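Local coordinates for inositol-1,4,5-trisphosphate 5-phosphatase 1 (PDB 1I9Z), which removes the 5-phosphate from soluble and lipid inositol phosphates through its magnesium-dependent catalytic domain, controlling phosphatidylinositol 4,5-bisphosphate levels in membrane trafficking, at residues A[150-162]-A[313-325]. Numbering follows the deposited sequence.
Sequences AIRFDYEDTGLCF and YEANIVKVDREKK
Glu156 and Asp157, at the tip of the beta hairpin 150-162, rest against Lys319 and Val318 near the end of strand 313-320. Strand 158-162 runs roughly antiparallel to it at 139°, with the axes 7.3 Å apart at closest. The tip is a type II' turn from Tyr155 to Thr158, and Asp157 N bonds to Val318 O (2.9 Å). Thr158 OG1, a hydroxyl oxygen and not a carbonyl, accepts from Val318 N at 3.0 Å. Asp157 uses both carboxylate oxygens, each met from above the carboxylate plane: OD1 takes a nearly straight bond from Val320 N (3.0 Å). OD2 takes a salt bridge from Arg322 NH2 (3.0 Å), the guanidinium lying at 77° to the carboxylate with Val320 CB over one face. Were Asp157 an alanine, Val320 N would probably lose its acceptor and Arg322 its carboxylate partner, leaving the guanidinium free to turn. With its chi1 of -171° setting CG anti to the backbone N, Tyr155 brings CD2 to Ile317 CG1 (3.4 Å), while Ile317 CD1 reaches Thr158. Glu156, bent at its second torsion, crosses the extended Lys319 chain, OE1 against CG and CD; its OE2, also bonded to Ser126, is linked to Lys319 NZ by a water. The contact thus joins the two sheets of the DNase I-like sandwich at one end, with Tyr155 reaching Val25 of strand 20-33 and Thr158 touching Tyr201 of strand 201-205, and its far end takes in the first turn of helix 322-343.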
loop_
_atom_site.group_PDB
_atom_site.type_symbol
_atom_site.label_atom_id
_atom_site.label_comp_id
_atom_site.label_asym_id
_atom_site.label_seq_id
_atom_site.Cartn_x
_atom_site.Cartn_y
_atom_site.Cartn_z
ATOM N N ALA A 150 4.387 -2.367 8.656
ATOM C CA ALA A 150 3.517 -1.234 8.428
ATOM C C ALA A 150 4.044 0.121 8.978
ATOM O O ALA A 150 4.717 0.177 10.039
ATOM C CB ALA A 150 2.081 -1.551 9.044
ATOM N N ILE A 151 3.812 1.173 8.197
ATOM C CA ILE A 151 4.140 2.533 8.615
ATOM C C ILE A 151 2.909 3.423 8.300
ATOM O O ILE A 151 2.336 3.340 7.207
ATOM C CB ILE A 151 5.376 3.039 7.849
ATOM C CG1 ILE A 151 6.605 2.181 8.291
ATOM C CG2 ILE A 151 5.577 4.531 8.179
ATOM C CD1 ILE A 151 7.847 2.299 7.261
ATOM N N ARG A 152 2.522 4.265 9.257
ATOM C CA ARG A 152 1.401 5.171 9.089
ATOM C C ARG A 152 1.882 6.581 9.450
ATOM O O ARG A 152 2.952 6.776 10.064
ATOM C CB ARG A 152 0.221 4.738 9.975
ATOM C CG ARG A 152 0.453 4.834 11.570
ATOM C CD ARG A 152 0.334 6.272 12.147
ATOM N NE ARG A 152 -0.995 6.836 11.863
ATOM C CZ ARG A 152 -1.318 8.136 11.869
ATOM N NH1 ARG A 152 -2.569 8.489 11.539
ATOM N NH2 ARG A 152 -0.429 9.077 12.231
ATOM N N PHE A 153 1.115 7.573 9.010
ATOM C CA PHE A 153 1.477 8.947 9.301
ATOM C C PHE A 153 0.295 9.853 8.924
ATOM O O PHE A 153 -0.646 9.442 8.194
ATOM C CB PHE A 153 2.770 9.366 8.534
ATOM C CG PHE A 153 2.694 9.263 7.021
ATOM C CD1 PHE A 153 2.203 10.315 6.266
ATOM C CD2 PHE A 153 3.105 8.095 6.357
ATOM C CE1 PHE A 153 2.110 10.229 4.861
ATOM C CE2 PHE A 153 3.029 7.976 4.957
ATOM C CZ PHE A 153 2.535 9.034 4.196
ATOM N N ASP A 154 0.335 11.082 9.416
ATOM C CA ASP A 154 -0.721 12.010 9.023
ATOM C C ASP A 154 -0.042 12.947 8.053
ATOM O O ASP A 154 1.141 13.287 8.240
ATOM C CB ASP A 154 -1.238 12.783 10.241
ATOM C CG ASP A 154 -1.941 11.911 11.170
ATOM O OD1 ASP A 154 -2.886 11.252 10.709
ATOM O OD2 ASP A 154 -1.582 11.825 12.355
ATOM N N TYR A 155 -0.763 13.306 6.990
ATOM C CA TYR A 155 -0.299 14.290 6.010
ATOM C C TYR A 155 -1.344 15.411 6.245
ATOM O O TYR A 155 -2.532 15.316 5.871
ATOM C CB TYR A 155 -0.293 13.746 4.591
ATOM C CG TYR A 155 0.396 14.691 3.631
ATOM C CD1 TYR A 155 1.585 14.321 2.998
ATOM C CD2 TYR A 155 -0.140 15.957 3.346
ATOM C CE1 TYR A 155 2.219 15.151 2.117
ATOM C CE2 TYR A 155 0.504 16.828 2.443
ATOM C CZ TYR A 155 1.680 16.413 1.843
ATOM O OH TYR A 155 2.360 17.225 0.987
ATOM N N GLU A 156 -0.860 16.476 6.889
ATOM C CA GLU A 156 -1.751 17.533 7.367
ATOM C C GLU A 156 -2.771 16.793 8.248
ATOM O O GLU A 156 -2.361 16.036 9.127
ATOM C CB GLU A 156 -2.400 18.296 6.208
ATOM C CG GLU A 156 -1.419 19.129 5.388
ATOM C CD GLU A 156 -0.639 20.242 6.150
ATOM O OE1 GLU A 156 -0.929 20.589 7.304
ATOM O OE2 GLU A 156 0.310 20.763 5.552
ATOM N N ASP A 157 -4.083 16.957 8.030
ATOM C CA ASP A 157 -5.023 16.268 8.896
ATOM C C ASP A 157 -5.625 14.998 8.284
ATOM O O ASP A 157 -6.715 14.566 8.672
ATOM C CB ASP A 157 -6.155 17.208 9.314
ATOM C CG ASP A 157 -5.647 18.398 10.139
ATOM O OD1 ASP A 157 -5.282 19.428 9.573
ATOM O OD2 ASP A 157 -5.594 18.271 11.365
ATOM N N THR A 158 -4.924 14.401 7.334
ATOM C CA THR A 158 -5.430 13.190 6.699
ATOM C C THR A 158 -4.525 12.033 7.131
ATOM O O THR A 158 -3.311 12.186 7.019
ATOM C CB THR A 158 -5.372 13.364 5.164
ATOM O OG1 THR A 158 -6.302 14.413 4.774
ATOM C CG2 THR A 158 -5.767 12.039 4.475
ATOM N N GLY A 159 -5.093 10.901 7.569
ATOM C CA GLY A 159 -4.278 9.764 8.035
ATOM C C GLY A 159 -4.040 8.679 6.986
ATOM O O GLY A 159 -5.002 8.262 6.334
ATOM N N LEU A 160 -2.771 8.278 6.777
ATOM C CA LEU A 160 -2.477 7.236 5.805
ATOM C C LEU A 160 -1.756 6.058 6.444
ATOM O O LEU A 160 -0.920 6.250 7.316
ATOM C CB LEU A 160 -1.617 7.808 4.664
ATOM C CG LEU A 160 -2.257 8.957 3.855
ATOM C CD1 LEU A 160 -1.781 10.317 4.463
ATOM C CD2 LEU A 160 -1.831 8.795 2.382
ATOM N N CYS A 161 -2.091 4.834 6.026
ATOM C CA CYS A 161 -1.405 3.703 6.572
ATOM C C CYS A 161 -0.989 2.792 5.448
ATOM O O CYS A 161 -1.822 2.432 4.597
ATOM C CB CYS A 161 -2.279 2.953 7.579
ATOM S SG CYS A 161 -1.530 1.445 8.273
ATOM N N PHE A 162 0.306 2.434 5.426
ATOM C CA PHE A 162 0.850 1.544 4.431
ATOM C C PHE A 162 1.349 0.233 5.038
ATOM O O PHE A 162 2.096 0.215 6.071
ATOM C CB PHE A 162 2.001 2.242 3.668
ATOM C CG PHE A 162 1.539 3.395 2.915
ATOM C CD1 PHE A 162 1.533 4.670 3.501
ATOM C CD2 PHE A 162 1.024 3.213 1.599
ATOM C CE1 PHE A 162 1.044 5.778 2.798
ATOM C CE2 PHE A 162 0.534 4.301 0.895
ATOM C CZ PHE A 162 0.544 5.572 1.484
ATOM N N TYR A 313 -1.530 6.516 -7.178
ATOM C CA TYR A 313 -2.751 7.107 -6.608
ATOM C C TYR A 313 -2.637 8.613 -6.439
ATOM O O TYR A 313 -1.524 9.180 -6.397
ATOM C CB TYR A 313 -3.012 6.590 -5.198
ATOM C CG TYR A 313 -3.108 5.092 -5.081
ATOM C CD1 TYR A 313 -1.991 4.306 -4.772
ATOM C CD2 TYR A 313 -4.319 4.460 -5.326
ATOM C CE1 TYR A 313 -2.078 2.891 -4.715
ATOM C CE2 TYR A 313 -4.438 3.042 -5.277
ATOM C CZ TYR A 313 -3.299 2.265 -4.974
ATOM O OH TYR A 313 -3.388 0.916 -4.909
ATOM N N GLU A 314 -3.805 9.249 -6.367
ATOM C CA GLU A 314 -3.874 10.654 -6.015
ATOM C C GLU A 314 -4.596 10.573 -4.706
ATOM O O GLU A 314 -5.585 9.853 -4.607
ATOM C CB GLU A 314 -4.697 11.476 -6.993
ATOM C CG GLU A 314 -3.902 11.903 -8.189
ATOM C CD GLU A 314 -4.693 12.870 -9.058
ATOM O OE1 GLU A 314 -5.753 12.476 -9.607
ATOM O OE2 GLU A 314 -4.247 14.023 -9.167
ATOM N N ALA A 315 -4.127 11.310 -3.697
ATOM C CA ALA A 315 -4.753 11.249 -2.392
ATOM C C ALA A 315 -5.104 12.671 -1.989
ATOM O O ALA A 315 -4.221 13.535 -1.925
ATOM C CB ALA A 315 -3.778 10.640 -1.365
ATOM N N ASN A 316 -6.401 12.908 -1.789
ATOM C CA ASN A 316 -6.872 14.206 -1.387
ATOM C C ASN A 316 -6.588 14.361 0.086
ATOM O O ASN A 316 -7.000 13.534 0.900
ATOM C CB ASN A 316 -8.375 14.350 -1.643
ATOM C CG ASN A 316 -8.850 15.778 -1.345
ATOM O OD1 ASN A 316 -9.433 16.053 -0.294
ATOM N ND2 ASN A 316 -8.540 16.702 -2.254
ATOM N N ILE A 317 -5.894 15.443 0.400
ATOM C CA ILE A 317 -5.439 15.811 1.739
ATOM C C ILE A 317 -6.194 17.041 2.233
ATOM O O ILE A 317 -6.518 17.909 1.443
ATOM C CB ILE A 317 -3.866 16.131 1.670
ATOM C CG1 ILE A 317 -3.114 14.908 2.169
ATOM C CG2 ILE A 317 -3.429 17.417 2.473
ATOM C CD1 ILE A 317 -3.652 13.665 1.672
ATOM N N VAL A 318 -6.462 17.098 3.526
ATOM C CA VAL A 318 -7.141 18.273 4.081
ATOM C C VAL A 318 -6.335 18.882 5.207
ATOM O O VAL A 318 -5.841 18.172 6.070
ATOM C CB VAL A 318 -8.525 17.920 4.646
ATOM C CG1 VAL A 318 -9.273 19.200 5.090
ATOM C CG2 VAL A 318 -9.314 17.159 3.580
ATOM N N LYS A 319 -6.208 20.201 5.198
ATOM C CA LYS A 319 -5.520 20.877 6.272
ATOM C C LYS A 319 -6.595 21.771 6.925
ATOM O O LYS A 319 -7.135 22.685 6.284
ATOM C CB LYS A 319 -4.372 21.713 5.726
ATOM C CG LYS A 319 -3.685 22.516 6.822
ATOM C CD LYS A 319 -2.596 23.393 6.203
ATOM C CE LYS A 319 -1.871 24.284 7.223
ATOM N NZ LYS A 319 -0.715 24.955 6.543
ATOM N N VAL A 320 -6.895 21.482 8.183
ATOM C CA VAL A 320 -7.918 22.186 8.946
ATOM C C VAL A 320 -7.327 23.216 9.908
ATOM O O VAL A 320 -6.438 22.890 10.667
ATOM C CB VAL A 320 -8.731 21.194 9.800
ATOM C CG1 VAL A 320 -9.854 21.935 10.550
ATOM C CG2 VAL A 320 -9.330 20.083 8.907
ATOM N N ASP A 321 -7.816 24.458 9.857
ATOM C CA ASP A 321 -7.381 25.514 10.796
ATOM C C ASP A 321 -8.266 25.210 12.025
ATOM O O ASP A 321 -9.432 25.595 12.054
ATOM C CB ASP A 321 -7.726 26.884 10.209
ATOM C CG ASP A 321 -7.248 28.039 11.082
ATOM O OD1 ASP A 321 -7.282 27.910 12.326
ATOM O OD2 ASP A 321 -6.847 29.068 10.498
ATOM N N ARG A 322 -7.737 24.486 13.009
ATOM C CA ARG A 322 -8.526 24.086 14.179
ATOM C C ARG A 322 -9.026 25.250 15.019
ATOM O O ARG A 322 -10.131 25.209 15.576
ATOM C CB ARG A 322 -7.722 23.144 15.081
ATOM C CG ARG A 322 -7.277 21.873 14.425
ATOM C CD ARG A 322 -8.446 20.936 14.160
ATOM N NE ARG A 322 -8.017 19.736 13.435
ATOM C CZ ARG A 322 -8.840 18.764 13.014
ATOM N NH1 ARG A 322 -10.155 18.831 13.243
ATOM N NH2 ARG A 322 -8.345 17.711 12.353
ATOM N N GLU A 323 -8.183 26.272 15.120
ATOM C CA GLU A 323 -8.492 27.470 15.883
ATOM C C GLU A 323 -9.714 28.149 15.264
ATOM O O GLU A 323 -10.713 28.407 15.947
ATOM C CB GLU A 323 -7.287 28.409 15.840
ATOM C CG GLU A 323 -7.354 29.570 16.807
ATOM C CD GLU A 323 -6.076 30.423 16.791
ATOM O OE1 GLU A 323 -5.990 31.368 17.619
ATOM O OE2 GLU A 323 -5.165 30.155 15.958
ATOM N N LYS A 324 -9.622 28.413 13.961
ATOM C CA LYS A 324 -10.685 29.071 13.217
ATOM C C LYS A 324 -12.000 28.293 13.234
ATOM O O LYS A 324 -13.081 28.884 13.232
ATOM C CB LYS A 324 -10.256 29.313 11.767
ATOM C CG LYS A 324 -11.252 30.178 11.018
ATOM C CD LYS A 324 -10.901 30.395 9.557
ATOM C CE LYS A 324 -9.573 31.101 9.347
ATOM N NZ LYS A 324 -9.335 31.346 7.878
ATOM N N LYS A 325 -11.900 26.969 13.254
ATOM C CA LYS A 325 -13.072 26.106 13.275
ATOM C C LYS A 325 -13.718 26.067 14.652
ATOM O O LYS A 325 -14.935 25.977 14.756
ATOM C CB LYS A 325 -12.700 24.669 12.875
ATOM C CG LYS A 325 -13.869 23.697 12.899
ATOM C CD LYS A 325 -13.420 22.241 12.754
ATOM C CE LYS A 325 -14.591 21.299 12.882
ATOM N NZ LYS A 325 -14.208 19.862 12.996
HETATM O O HOH W 1 1.376 23.093 6.066
#